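Local coordinates for protein CCMAN5 (Cellulosimicrobium cellulans, PDB 2XSG) that probably hydrolyses alpha-mannosidic linkages as a bacterial family 92 glycoside hydrolase that holds a calcium ion, at residues Leu36-Thr50 and Ile59-Ser73. Numbering follows the deposited sequence.
Sequences LAKVNPRTTPGRNNT and ISGFTHTNLDGVGGS
Ser-73 O is gripped end-on by Arg-47, whose NH1 lies 3.0 Å and NH2 3.2 Å from that one oxygen; it sits in the guanidinium plane, and NH2 reaches it on a lone pair. Arg-47 NH2 also bonds Asn-167 O. Arg-42 NH2, held by Asn-167 OD1, lies over one face of the Arg-47 guanidinium, 3.3 Å above the plane and offset toward its rim; Arg-47 CD in turn covers one face of the Arg-42 guanidinium, also toward the rim. Shortening Arg-47 to alanine would probably cost Ser-73 O its two donors and Asn-167 O one, and uncover that face of Arg-42.

Farther in, Asn-66 ND2 points at Thr-50 O, 2.9 Å away along a nearly straight bond (174°) in the amide plane. The same ND2 donates to water 2, which bonds Lys-38 O, Thr-63 OG1 and Thr-65 O, while Asn-66 OD1 accepts from Leu-67 N; the amide is thereby fixed in its rotation. Asn-48 OD1 takes both Thr-50 N, an Asx turn, and Thr-50 OG1. Nearby, Gly-71 N hydrogen-bonds a bound B3P, probably from the crystallisation liquor.

Continuous with these loops, strands 40-44 and 59-63 pair antiparallel; a beta bulge between Pro-41 and Thr-43 shifts the register by one. With CG beside its backbone N (chi1 -58°), Phe-62 brings CE1 to 3.9 Å from Pro-41 CB.

Within the N-terminal domain, 58-63 lies between 40-44 and 99-100 in a three-stranded sheet. Pro-41 and Ile-59 pack on Tyr-113 of strand 112-121, Arg-42 and Thr-63 on Leu-80 of strand 80-84.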
ATOM      1  N   LEU A  36      -0.087  13.552   1.681  1.00  3.60           N
ATOM      2  CA  LEU A  36       0.017  13.818   0.261  1.00  3.34           C
ATOM      3  C   LEU A  36       1.453  14.184  -0.116  1.00  3.23           C
ATOM      4  O   LEU A  36       1.990  13.678  -1.109  1.00  2.85           O
ATOM      5  CB  LEU A  36      -0.939  14.949  -0.107  1.00  3.58           C
ATOM      6  CG  LEU A  36      -0.900  15.544  -1.510  1.00  4.60           C
ATOM      7  CD1 LEU A  36      -1.391  14.540  -2.520  1.00  5.49           C
ATOM      8  CD2 LEU A  36      -1.777  16.810  -1.538  1.00  4.41           C
ATOM      9  N   ALA A  37       2.062  15.061   0.677  1.00  3.80           N
ATOM     10  CA  ALA A  37       3.468  15.433   0.532  1.00  3.52           C
ATOM     11  C   ALA A  37       4.367  14.313   0.995  1.00  3.81           C
ATOM     12  O   ALA A  37       4.246  13.823   2.125  1.00  4.19           O
ATOM     13  CB  ALA A  37       3.765  16.695   1.300  1.00  4.22           C
ATOM     14  N   LYS A  38       5.264  13.898   0.104  1.00  3.21           N
ATOM     15  CA  LYS A  38       6.165  12.777   0.353  1.00  3.01           C
ATOM     16  C   LYS A  38       7.517  13.236  -0.129  1.00  2.98           C
ATOM     17  O   LYS A  38       7.780  13.218  -1.337  1.00  2.39           O
ATOM     18  CB  LYS A  38       5.717  11.527  -0.425  1.00  3.13           C
ATOM     19  CG  LYS A  38       4.391  10.909   0.081  1.00  4.84           C
ATOM     20  CD  LYS A  38       3.992   9.682  -0.734  1.00  6.24           C
ATOM     21  CE  LYS A  38       3.611   8.523   0.168  1.00  9.18           C
ATOM     22  NZ  LYS A  38       2.299   8.647   0.799  1.00 14.41           N
ATOM     23  N   VAL A  39       8.365  13.671   0.809  1.00  2.18           N
ATOM     24  CA  VAL A  39       9.597  14.363   0.448  1.00  2.00           C
ATOM     25  C   VAL A  39      10.695  13.301   0.406  1.00  2.01           C
ATOM     26  O   VAL A  39      11.292  12.955   1.435  1.00  2.00           O
ATOM     27  CB  VAL A  39       9.939  15.497   1.419  1.00  2.00           C
ATOM     28  CG1 VAL A  39      10.945  16.448   0.791  1.00  3.22           C
ATOM     29  CG2 VAL A  39       8.683  16.253   1.839  1.00  2.11           C
ATOM     30  N   ASN A  40      10.909  12.772  -0.795  1.00  2.00           N
ATOM     31  CA  ASN A  40      11.760  11.595  -1.006  1.00  2.24           C
ATOM     32  C   ASN A  40      13.077  11.986  -1.632  1.00  2.59           C
ATOM     33  O   ASN A  40      13.081  12.594  -2.711  1.00  2.00           O
ATOM     34  CB  ASN A  40      11.063  10.587  -1.923  1.00  2.18           C
ATOM     35  CG  ASN A  40      11.640   9.174  -1.805  1.00  3.70           C
ATOM     36  OD1 ASN A  40      11.777   8.469  -2.808  1.00  5.52           O
ATOM     37  ND2 ASN A  40      11.993   8.764  -0.585  1.00  2.39           N
ATOM     38  N   PRO A  41      14.204  11.624  -0.976  1.00  2.99           N
ATOM     39  CA  PRO A  41      15.481  11.785  -1.642  1.00  3.24           C
ATOM     40  C   PRO A  41      15.467  10.985  -2.940  1.00  3.59           C
ATOM     41  O   PRO A  41      14.773   9.976  -3.008  1.00  3.62           O
ATOM     42  CB  PRO A  41      16.476  11.146  -0.645  1.00  4.04           C
ATOM     43  CG  PRO A  41      15.623  10.224   0.222  1.00  3.61           C
ATOM     44  CD  PRO A  41      14.348  10.987   0.349  1.00  3.10           C
ATOM     45  N   ARG A  42      16.211  11.434  -3.954  1.00  3.77           N
ATOM     46  CA  ARG A  42      16.331  10.705  -5.215  1.00  4.43           C
ATOM     47  C   ARG A  42      17.744  10.218  -5.461  1.00  5.13           C
ATOM     48  O   ARG A  42      18.652  11.024  -5.640  1.00  5.97           O
ATOM     49  CB  ARG A  42      15.905  11.587  -6.392  1.00  4.27           C
ATOM     50  CG  ARG A  42      15.629  10.813  -7.688  1.00  3.57           C
ATOM     51  CD  ARG A  42      14.795  11.691  -8.645  1.00  4.58           C
ATOM     52  NE  ARG A  42      14.179  10.941  -9.749  1.00  4.58           N
ATOM     53  CZ  ARG A  42      13.066  10.210  -9.650  1.00  5.83           C
ATOM     54  NH1 ARG A  42      12.454  10.078  -8.481  1.00  3.56           N
ATOM     55  NH2 ARG A  42      12.583   9.577 -10.723  1.00  5.42           N
ATOM     56  N   THR A  43      17.943   8.908  -5.512  1.00  5.66           N
ATOM     57  CA  THR A  43      19.293   8.400  -5.781  1.00  5.82           C
ATOM     58  C   THR A  43      19.632   8.475  -7.272  1.00  6.52           C
ATOM     59  O   THR A  43      18.747   8.617  -8.113  1.00  5.81           O
ATOM     60  CB  THR A  43      19.539   6.969  -5.233  1.00  5.79           C
ATOM     61  OG1 THR A  43      18.645   6.037  -5.844  1.00  4.51           O
ATOM     62  CG2 THR A  43      19.366   6.927  -3.727  1.00  4.34           C
ATOM     63  N   THR A  44      20.918   8.382  -7.589  1.00  7.03           N
ATOM     64  CA  THR A  44      21.364   8.360  -8.986  1.00  7.54           C
ATOM     65  C   THR A  44      22.644   7.535  -9.071  1.00  7.71           C
ATOM     66  O   THR A  44      23.430   7.528  -8.111  1.00  7.99           O
ATOM     67  CB  THR A  44      21.576   9.803  -9.517  1.00  7.97           C
ATOM     68  OG1 THR A  44      22.126   9.758 -10.834  1.00  8.55           O
ATOM     69  CG2 THR A  44      22.500  10.616  -8.588  1.00  6.60           C
ATOM     70  N   PRO A  45      22.864   6.817 -10.194  1.00  7.70           N
ATOM     71  CA  PRO A  45      22.035   6.693 -11.395  1.00  7.64           C
ATOM     72  C   PRO A  45      20.892   5.689 -11.246  1.00  7.08           C
ATOM     73  O   PRO A  45      19.994   5.645 -12.094  1.00  8.14           O
ATOM     74  CB  PRO A  45      23.027   6.195 -12.444  1.00  7.52           C
ATOM     75  CG  PRO A  45      23.990   5.374 -11.663  1.00  8.28           C
ATOM     76  CD  PRO A  45      24.110   6.034 -10.308  1.00  8.17           C
ATOM     77  N   GLY A  46      20.935   4.873 -10.203  1.00  6.69           N
ATOM     78  CA  GLY A  46      19.888   3.870  -9.956  1.00  5.22           C
ATOM     79  C   GLY A  46      18.913   4.346  -8.893  1.00  5.31           C
ATOM     80  O   GLY A  46      19.228   5.222  -8.086  1.00  4.60           O
ATOM     81  N   ARG A  47      17.710   3.777  -8.909  1.00  4.76           N
ATOM     82  CA  ARG A  47      16.681   4.109  -7.944  1.00  4.33           C
ATOM     83  C   ARG A  47      15.773   2.898  -7.815  1.00  3.87           C
ATOM     84  O   ARG A  47      15.786   2.018  -8.682  1.00  3.80           O
ATOM     85  CB  ARG A  47      15.869   5.341  -8.405  1.00  4.56           C
ATOM     86  CG  ARG A  47      15.140   5.205  -9.778  1.00  4.17           C
ATOM     87  CD  ARG A  47      14.399   6.483 -10.107  1.00  4.10           C
ATOM     88  NE  ARG A  47      13.552   6.418 -11.303  1.00  3.81           N
ATOM     89  CZ  ARG A  47      12.294   5.964 -11.349  1.00  2.00           C
ATOM     90  NH1 ARG A  47      11.691   5.482 -10.280  1.00  2.00           N
ATOM     91  NH2 ARG A  47      11.639   5.992 -12.488  1.00  2.00           N
ATOM     92  N   ASN A  48      14.972   2.846  -6.759  1.00  3.42           N
ATOM     93  CA  ASN A  48      13.809   1.971  -6.796  1.00  2.87           C
ATOM     94  C   ASN A  48      12.610   2.714  -7.429  1.00  2.94           C
ATOM     95  O   ASN A  48      12.767   3.823  -7.942  1.00  2.24           O
ATOM     96  CB  ASN A  48      13.526   1.288  -5.438  1.00  2.82           C
ATOM     97  CG  ASN A  48      12.805   2.178  -4.437  1.00  3.01           C
ATOM     98  OD1 ASN A  48      12.489   3.335  -4.694  1.00  2.40           O
ATOM     99  ND2 ASN A  48      12.527   1.607  -3.268  1.00  2.71           N
ATOM    100  N   ASN A  49      11.434   2.105  -7.447  1.00  2.68           N
ATOM    101  CA  ASN A  49      10.285   2.744  -8.101  1.00  3.59           C
ATOM    102  C   ASN A  49       9.926   4.089  -7.471  1.00  3.59           C
ATOM    103  O   ASN A  49       9.395   4.970  -8.150  1.00  4.21           O
ATOM    104  CB  ASN A  49       9.062   1.813  -8.132  1.00  2.88           C
ATOM    105  CG  ASN A  49       9.299   0.576  -8.971  1.00  4.94           C
ATOM    106  OD1 ASN A  49       8.546  -0.406  -8.888  1.00  6.46           O
ATOM    107  ND2 ASN A  49      10.359   0.603  -9.767  1.00  2.95           N
ATOM    108  N   THR A  50      10.248   4.264  -6.193  1.00  3.24           N
ATOM    109  CA  THR A  50       9.934   5.530  -5.519  1.00  2.96           C
ATOM    110  C   THR A  50      10.926   6.632  -5.837  1.00  3.02           C
ATOM    111  O   THR A  50      10.607   7.807  -5.661  1.00  3.49           O
ATOM    112  CB  THR A  50       9.819   5.398  -3.998  1.00  3.03           C
ATOM    113  OG1 THR A  50      11.124   5.354  -3.395  1.00  3.18           O
ATOM    114  CG2 THR A  50       8.973   4.165  -3.622  1.00  2.00           C
ATOM    115  N   ILE A  59      22.941  11.090  -4.507  1.00  5.85           N
ATOM    116  CA  ILE A  59      21.618  11.677  -4.435  1.00  5.57           C
ATOM    117  C   ILE A  59      21.630  12.984  -5.213  1.00  4.97           C
ATOM    118  O   ILE A  59      22.553  13.783  -5.094  1.00  4.21           O
ATOM    119  CB  ILE A  59      21.207  11.920  -2.960  1.00  5.86           C
ATOM    120  CG1 ILE A  59      20.844  10.580  -2.297  1.00  4.89           C
ATOM    121  CG2 ILE A  59      20.090  12.981  -2.843  1.00  5.29           C
ATOM    122  CD1 ILE A  59      20.407  10.684  -0.845  1.00  5.71           C
ATOM    123  N   SER A  60      20.595  13.187  -6.019  1.00  4.26           N
ATOM    124  CA  SER A  60      20.400  14.446  -6.708  1.00  4.00           C
ATOM    125  C   SER A  60      19.671  15.405  -5.759  1.00  3.83           C
ATOM    126  O   SER A  60      20.293  16.314  -5.211  1.00  4.36           O
ATOM    127  CB  SER A  60      19.637  14.203  -8.016  1.00  3.90           C
ATOM    128  OG  SER A  60      18.433  13.496  -7.740  1.00  5.25           O
ATOM    129  N   GLY A  61      18.385  15.174  -5.505  1.00  3.99           N
ATOM    130  CA  GLY A  61      17.583  16.051  -4.643  1.00  3.12           C
ATOM    131  C   GLY A  61      16.332  15.406  -4.051  1.00  3.40           C
ATOM    132  O   GLY A  61      16.284  14.195  -3.851  1.00  2.69           O
ATOM    133  N   PHE A  62      15.311  16.223  -3.781  1.00  3.60           N
ATOM    134  CA  PHE A  62      14.065  15.748  -3.172  1.00  4.01           C
ATOM    135  C   PHE A  62      12.844  15.983  -4.058  1.00  4.03           C
ATOM    136  O   PHE A  62      12.642  17.084  -4.565  1.00  4.05           O
ATOM    137  CB  PHE A  62      13.865  16.416  -1.811  1.00  4.19           C
ATOM    138  CG  PHE A  62      14.994  16.157  -0.855  1.00  4.94           C
ATOM    139  CD1 PHE A  62      14.978  15.027  -0.041  1.00  4.33           C
ATOM    140  CD2 PHE A  62      16.089  17.019  -0.795  1.00  4.97           C
ATOM    141  CE1 PHE A  62      16.009  14.760   0.830  1.00  4.09           C
ATOM    142  CE2 PHE A  62      17.145  16.760   0.089  1.00  6.99           C
ATOM    143  CZ  PHE A  62      17.103  15.618   0.903  1.00  6.71           C
ATOM    144  N   THR A  63      12.049  14.930  -4.246  1.00  4.03           N
ATOM    145  CA  THR A  63      10.789  14.988  -4.976  1.00  3.06           C
ATOM    146  C   THR A  63       9.697  15.080  -3.923  1.00  3.63           C
ATOM    147  O   THR A  63       9.963  14.797  -2.756  1.00  3.66           O
ATOM    148  CB  THR A  63      10.596  13.737  -5.844  1.00  3.10           C
ATOM    149  OG1 THR A  63      10.761  12.560  -5.043  1.00  2.00           O
ATOM    150  CG2 THR A  63      11.624  13.708  -6.937  1.00  2.00           C
ATOM    151  N   HIS A  64       8.485  15.507  -4.308  1.00  3.07           N
ATOM    152  CA  HIS A  64       7.468  15.836  -3.308  1.00  2.46           C
ATOM    153  C   HIS A  64       6.200  14.995  -3.394  1.00  2.42           C
ATOM    154  O   HIS A  64       5.341  15.079  -2.510  1.00  2.17           O
ATOM    155  CB  HIS A  64       7.149  17.344  -3.334  1.00  2.14           C
ATOM    156  CG  HIS A  64       8.279  18.186  -2.832  1.00  2.88           C
ATOM    157  ND1 HIS A  64       9.437  18.376  -3.553  1.00  2.29           N
ATOM    158  CD2 HIS A  64       8.467  18.809  -1.645  1.00  2.40           C
ATOM    159  CE1 HIS A  64      10.275  19.114  -2.848  1.00  5.03           C
ATOM    160  NE2 HIS A  64       9.706  19.398  -1.691  1.00  5.14           N
ATOM    161  N   THR A  65       6.070  14.224  -4.475  1.00  2.31           N
ATOM    162  CA  THR A  65       4.916  13.339  -4.665  1.00  2.07           C
ATOM    163  C   THR A  65       5.390  11.917  -4.874  1.00  2.16           C
ATOM    164  O   THR A  65       6.510  11.680  -5.349  1.00  2.00           O
ATOM    165  CB  THR A  65       4.007  13.750  -5.874  1.00  2.04           C
ATOM    166  OG1 THR A  65       4.680  13.464  -7.111  1.00  2.00           O
ATOM    167  CG2 THR A  65       3.644  15.227  -5.815  1.00  2.00           C
ATOM    168  N   ASN A  66       4.539  10.959  -4.518  1.00  2.45           N
ATOM    169  CA  ASN A  66       4.940   9.575  -4.656  1.00  2.86           C
ATOM    170  C   ASN A  66       3.820   8.581  -4.390  1.00  3.05           C
ATOM    171  O   ASN A  66       2.712   8.971  -3.993  1.00  2.77           O
ATOM    172  CB  ASN A  66       6.120   9.294  -3.723  1.00  2.85           C
ATOM    173  CG  ASN A  66       7.251   8.595  -4.435  1.00  2.31           C
ATOM    174  OD1 ASN A  66       7.034   7.593  -5.131  1.00  2.00           O
ATOM    175  ND2 ASN A  66       8.468   9.122  -4.281  1.00  2.00           N
ATOM    176  N   LEU A  67       4.144   7.306  -4.616  1.00  3.19           N
ATOM    177  CA  LEU A  67       3.260   6.180  -4.342  1.00  3.42           C
ATOM    178  C   LEU A  67       4.073   5.094  -3.657  1.00  3.40           C
ATOM    179  O   LEU A  67       5.172   4.759  -4.100  1.00  4.34           O
ATOM    180  CB  LEU A  67       2.688   5.612  -5.646  1.00  2.94           C
ATOM    181  CG  LEU A  67       1.745   6.489  -6.460  1.00  3.22           C
ATOM    182  CD1 LEU A  67       1.311   5.762  -7.733  1.00  2.82           C
ATOM    183  CD2 LEU A  67       0.542   6.909  -5.621  1.00  3.25           C
ATOM    184  N   ASP A  68       3.522   4.509  -2.603  1.00  2.94           N
ATOM    185  CA  ASP A  68       4.287   3.531  -1.828  1.00  2.88           C
ATOM    186  C   ASP A  68       4.144   2.134  -2.374  1.00  2.92           C
ATOM    187  O   ASP A  68       3.029   1.643  -2.556  1.00  2.94           O
ATOM    188  CB  ASP A  68       3.867   3.548  -0.364  1.00  2.03           C
ATOM    189  CG  ASP A  68       3.919   4.928   0.225  1.00  2.86           C
ATOM    190  OD1 ASP A  68       3.058   5.742  -0.169  1.00  5.76           O
ATOM    191  OD2 ASP A  68       4.803   5.207   1.071  1.00  2.15           O
ATOM    192  N   GLY A  69       5.281   1.510  -2.656  1.00  3.13           N
ATOM    193  CA  GLY A  69       5.338   0.094  -2.974  1.00  3.16           C
ATOM    194  C   GLY A  69       4.703  -0.352  -4.268  1.00  3.37           C
ATOM    195  O   GLY A  69       4.348  -1.521  -4.404  1.00  3.76           O
ATOM    196  N   VAL A  70       4.568   0.549  -5.235  1.00  2.82           N
ATOM    197  CA  VAL A  70       3.929   0.190  -6.507  1.00  2.95           C
ATOM    198  C   VAL A  70       4.958  -0.335  -7.517  1.00  3.15           C
ATOM    199  O   VAL A  70       6.166  -0.200  -7.295  1.00  3.06           O
ATOM    200  CB  VAL A  70       3.095   1.345  -7.087  1.00  2.55           C
ATOM    201  CG1 VAL A  70       2.003   1.741  -6.094  1.00  2.08           C
ATOM    202  CG2 VAL A  70       3.971   2.534  -7.424  1.00  2.01           C
ATOM    203  N   GLY A  71       4.474  -0.932  -8.606  1.00  3.52           N
ATOM    204  CA  GLY A  71       5.343  -1.555  -9.620  1.00  4.24           C
ATOM    205  C   GLY A  71       5.645  -0.603 -10.773  1.00  4.86           C
ATOM    206  O   GLY A  71       5.664   0.619 -10.576  1.00  4.83           O
ATOM    207  N   GLY A  72       5.854  -1.157 -11.974  1.00  4.62           N
ATOM    208  CA  GLY A  72       6.275  -0.356 -13.134  1.00  5.07           C
ATOM    209  C   GLY A  72       7.592   0.353 -12.829  1.00  5.33           C
ATOM    210  O   GLY A  72       8.552  -0.272 -12.332  1.00  5.53           O
ATOM    211  N   SER A  73       7.655   1.652 -13.123  1.00  5.22           N
ATOM    212  CA  SER A  73       8.814   2.455 -12.740  1.00  5.30           C
ATOM    213  C   SER A  73       8.431   3.435 -11.626  1.00  4.83           C
ATOM    214  O   SER A  73       9.098   4.440 -11.405  1.00  4.62           O
ATOM    215  CB  SER A  73       9.426   3.162 -13.974  1.00  5.29           C
ATOM    216  OG  SER A  73       8.502   4.060 -14.576  1.00  7.74           O
TER
HETATM  217  O   HOH W   1       2.111  12.023  -3.244  1.00  2.32           O
HETATM  218  O   HOH W   2       8.511  11.944  -3.560  1.00 10.13           O
HETATM  219  O   HOH W   3      12.650  10.759  -5.373  1.00  3.74           O